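Local structure of Crov588 (Cafeteriavirus, 6NYR) at residues I287-T298 and I309-S318. The protein is of unknown function but folds as a circular leucine-rich repeat solenoid built from FNIP repeats, an architecture that in other leucine-rich repeat proteins often serves protein binding. Numbering follows the deposited sequence. Where two conformers were deposited one is given.
Sequences IITENVLPNSLT and IITENVLPNS
Val314 lays its CG1 methyl over the backbone of 287-298, 3.5 Å from Ile288 O and also against Thr289 O. With CG1 opposite the backbone N (chi1 172°), this branch also meets Ile288 CG2 at 4.0 Å. CG2 of Val314 rests on the Thr289 carbonyl group. Beside it, Leu293 crosses the Pro316 ring at about a right angle. Its CD1 does most of the touching, against Val314 O, Leu315 CD2 and Pro316 CD. Pro316 in turn puts CG 3.2 Å from Pro294 O, and the same ring carbon packs on Leu297 CB.

The segments are equivalent loops of neighbouring 22-residue turns of a leucine-rich repeat solenoid, and fall in adjoining FNIP repeats. Each leads into the next parallel strand. Equivalent positions are 22 residues apart, and one turn stacks on the next. The same TENVLPNS sequence occurs in both loops. Pro294 and Leu297 carry the packing on to strand 277-279 by touching Ile278.

Near the following strand, the hydroxyl of Ser318 sits between two backbone carbonyls. Chi1 of 48° turns OG to them, 2.7 Å from both Asn295 O and Leu297 O. One proton cannot fully serve both, so which carbonyl receives it is not settled. Ser296 OG makes a similar link one turn back, to Asn273 O. Thr298 OG1 binds Thr276 O.

At the other end, Ile287 and Ile309 run side by side and point the same way, with Ile287 CD1 4.0 Å from Ile309 CG2. Beside them a water lies between Ile309 O and Ile288 N. Its approach to Ile309 O is very short, so that bond is doubtful, and the one to Ile288 N is weak. Glu290 passes Asn313 with its CB and CG near the Asn313 carbonyl oxygen.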
# COMPACT_ATOMS: atom_id res chain seq x y z
N ILE A 287 -31.86 -10.39 12.62
CA ILE A 287 -32.36 -11.14 11.47
C ILE A 287 -32.82 -10.16 10.40
O ILE A 287 -33.46 -9.14 10.69
CB ILE A 287 -33.49 -12.08 11.90
CG1 ILE A 287 -33.94 -12.97 10.74
CG2 ILE A 287 -34.69 -11.28 12.41
CD1 ILE A 287 -32.97 -14.07 10.41
N ILE A 288 -32.48 -10.47 9.15
CA ILE A 288 -32.97 -9.73 7.98
C ILE A 288 -33.96 -10.63 7.25
O ILE A 288 -33.62 -11.75 6.85
CB ILE A 288 -31.82 -9.29 7.06
CG1 ILE A 288 -30.82 -8.46 7.87
CG2 ILE A 288 -32.36 -8.52 5.86
CD1 ILE A 288 -29.71 -7.84 7.06
N THR A 289 -35.18 -10.14 7.07
CA THR A 289 -36.25 -10.92 6.47
C THR A 289 -36.51 -10.48 5.02
O THR A 289 -35.65 -9.87 4.38
CB THR A 289 -37.50 -10.83 7.36
OG1 THR A 289 -37.92 -9.46 7.48
CG2 THR A 289 -37.20 -11.39 8.75
N GLU A 290 -37.72 -10.76 4.52
CA GLU A 290 -37.89 -10.98 3.08
C GLU A 290 -37.70 -9.71 2.25
O GLU A 290 -36.82 -9.67 1.38
CB GLU A 290 -39.27 -11.58 2.81
CG GLU A 290 -39.26 -13.06 2.47
CD GLU A 290 -40.48 -13.50 1.68
OE1 GLU A 290 -41.27 -12.63 1.25
OE2 GLU A 290 -40.65 -14.72 1.48
N ASN A 291 -38.52 -8.70 2.48
CA ASN A 291 -38.51 -7.53 1.60
C ASN A 291 -37.91 -6.32 2.30
O ASN A 291 -38.48 -5.22 2.26
CB ASN A 291 -39.92 -7.24 1.09
CG ASN A 291 -40.45 -8.33 0.17
OD1 ASN A 291 -41.23 -9.19 0.59
ND2 ASN A 291 -40.02 -8.31 -1.08
N VAL A 292 -36.76 -6.52 2.93
CA VAL A 292 -36.10 -5.49 3.71
C VAL A 292 -34.95 -4.85 2.94
O VAL A 292 -34.80 -3.63 2.94
CB VAL A 292 -35.60 -6.08 5.05
CG1 VAL A 292 -34.93 -5.02 5.90
CG2 VAL A 292 -36.76 -6.74 5.80
N LEU A 293 -34.12 -5.66 2.30
CA LEU A 293 -32.96 -5.14 1.60
C LEU A 293 -33.39 -4.45 0.31
O LEU A 293 -34.30 -4.92 -0.38
CB LEU A 293 -31.99 -6.27 1.28
CG LEU A 293 -31.31 -6.96 2.47
CD1 LEU A 293 -30.45 -8.12 2.00
CD2 LEU A 293 -30.50 -5.95 3.26
N PRO A 294 -32.75 -3.33 -0.04
CA PRO A 294 -33.14 -2.62 -1.27
C PRO A 294 -32.88 -3.48 -2.50
O PRO A 294 -32.04 -4.38 -2.50
CB PRO A 294 -32.27 -1.36 -1.26
CG PRO A 294 -31.21 -1.58 -0.24
CD PRO A 294 -31.65 -2.67 0.69
N ASN A 295 -33.61 -3.17 -3.57
CA ASN A 295 -33.53 -3.93 -4.81
C ASN A 295 -32.41 -3.46 -5.73
O ASN A 295 -32.16 -4.11 -6.75
CB ASN A 295 -34.88 -3.85 -5.53
CG ASN A 295 -35.34 -2.43 -5.77
OD1 ASN A 295 -34.53 -1.50 -5.82
ND2 ASN A 295 -36.65 -2.24 -5.91
N SER A 296 -31.73 -2.36 -5.39
CA SER A 296 -30.56 -1.92 -6.13
C SER A 296 -29.25 -2.44 -5.55
O SER A 296 -28.21 -2.29 -6.19
CB SER A 296 -30.51 -0.39 -6.17
OG SER A 296 -31.71 0.16 -6.68
N LEU A 297 -29.29 -3.04 -4.37
CA LEU A 297 -28.07 -3.39 -3.64
C LEU A 297 -27.14 -4.24 -4.49
O LEU A 297 -27.53 -5.29 -5.00
CB LEU A 297 -28.45 -4.14 -2.36
CG LEU A 297 -27.38 -4.27 -1.28
CD1 LEU A 297 -27.00 -2.91 -0.73
CD2 LEU A 297 -27.88 -5.19 -0.16
N THR A 298 -25.89 -3.78 -4.61
CA THR A 298 -24.86 -4.55 -5.28
C THR A 298 -23.78 -5.05 -4.33
O THR A 298 -23.18 -6.09 -4.58
CB THR A 298 -24.19 -3.72 -6.38
OG1 THR A 298 -23.59 -2.56 -5.81
CG2 THR A 298 -25.22 -3.31 -7.43
N ILE A 309 -29.61 -16.38 10.26
CA ILE A 309 -29.85 -17.17 9.06
C ILE A 309 -30.45 -16.29 7.97
O ILE A 309 -31.22 -15.35 8.23
CB ILE A 309 -30.75 -18.37 9.39
CG1 ILE A 309 -30.79 -19.35 8.22
CG2 ILE A 309 -32.15 -17.90 9.77
CD1 ILE A 309 -31.12 -20.77 8.63
N ILE A 310 -30.09 -16.59 6.72
CA ILE A 310 -30.60 -15.90 5.55
C ILE A 310 -31.38 -16.91 4.73
O ILE A 310 -30.81 -17.90 4.24
CB ILE A 310 -29.46 -15.28 4.71
CG1 ILE A 310 -28.53 -14.49 5.62
CG2 ILE A 310 -30.02 -14.41 3.60
CD1 ILE A 310 -27.36 -13.87 4.90
N THR A 311 -32.68 -16.68 4.58
CA THR A 311 -33.55 -17.61 3.89
C THR A 311 -33.86 -17.10 2.48
O THR A 311 -33.27 -16.13 2.00
CB THR A 311 -34.84 -17.84 4.69
OG1 THR A 311 -35.52 -16.60 4.89
CG2 THR A 311 -34.51 -18.46 6.04
N GLU A 312 -34.81 -17.76 1.81
CA GLU A 312 -35.13 -17.43 0.43
C GLU A 312 -35.66 -16.01 0.31
O GLU A 312 -36.26 -15.46 1.24
CB GLU A 312 -36.18 -18.39 -0.13
CG GLU A 312 -35.74 -19.83 -0.31
CD GLU A 312 -36.81 -20.67 -1.00
OE1 GLU A 312 -37.96 -20.20 -1.10
OE2 GLU A 312 -36.49 -21.79 -1.45
N ASN A 313 -35.41 -15.41 -0.86
CA ASN A 313 -35.98 -14.12 -1.22
C ASN A 313 -35.68 -13.07 -0.16
O ASN A 313 -36.49 -12.18 0.11
CB ASN A 313 -37.48 -14.27 -1.47
CG ASN A 313 -37.79 -15.29 -2.54
OD1 ASN A 313 -37.24 -15.24 -3.64
ND2 ASN A 313 -38.66 -16.24 -2.22
N VAL A 314 -34.50 -13.17 0.42
CA VAL A 314 -33.97 -12.15 1.32
C VAL A 314 -32.89 -11.32 0.63
O VAL A 314 -32.91 -10.09 0.68
CB VAL A 314 -33.43 -12.79 2.61
CG1 VAL A 314 -32.70 -11.75 3.45
CG2 VAL A 314 -34.55 -13.43 3.41
N LEU A 315 -31.94 -11.99 -0.02
CA LEU A 315 -30.92 -11.31 -0.81
C LEU A 315 -31.50 -10.91 -2.16
O LEU A 315 -32.07 -11.75 -2.86
CB LEU A 315 -29.71 -12.21 -1.00
CG LEU A 315 -29.01 -12.64 0.29
CD1 LEU A 315 -27.85 -13.58 -0.00
CD2 LEU A 315 -28.51 -11.41 1.04
N PRO A 316 -31.39 -9.64 -2.55
CA PRO A 316 -31.98 -9.21 -3.82
C PRO A 316 -31.19 -9.75 -5.01
O PRO A 316 -30.04 -10.16 -4.90
CB PRO A 316 -31.92 -7.68 -3.76
CG PRO A 316 -30.82 -7.37 -2.80
CD PRO A 316 -30.68 -8.55 -1.85
N ASN A 317 -31.85 -9.74 -6.17
CA ASN A 317 -31.26 -10.26 -7.39
C ASN A 317 -30.26 -9.30 -8.02
O ASN A 317 -29.66 -9.65 -9.04
CB ASN A 317 -32.36 -10.60 -8.39
CG ASN A 317 -33.15 -11.83 -7.99
OD1 ASN A 317 -32.60 -12.94 -7.92
ND2 ASN A 317 -34.43 -11.65 -7.72
N SER A 318 -30.07 -8.12 -7.44
CA SER A 318 -29.04 -7.20 -7.88
C SER A 318 -27.68 -7.46 -7.23
O SER A 318 -26.67 -6.98 -7.75
CB SER A 318 -29.48 -5.76 -7.58
OG SER A 318 -29.94 -5.65 -6.24
O HOH W 1 -30.45 -12.97 8.41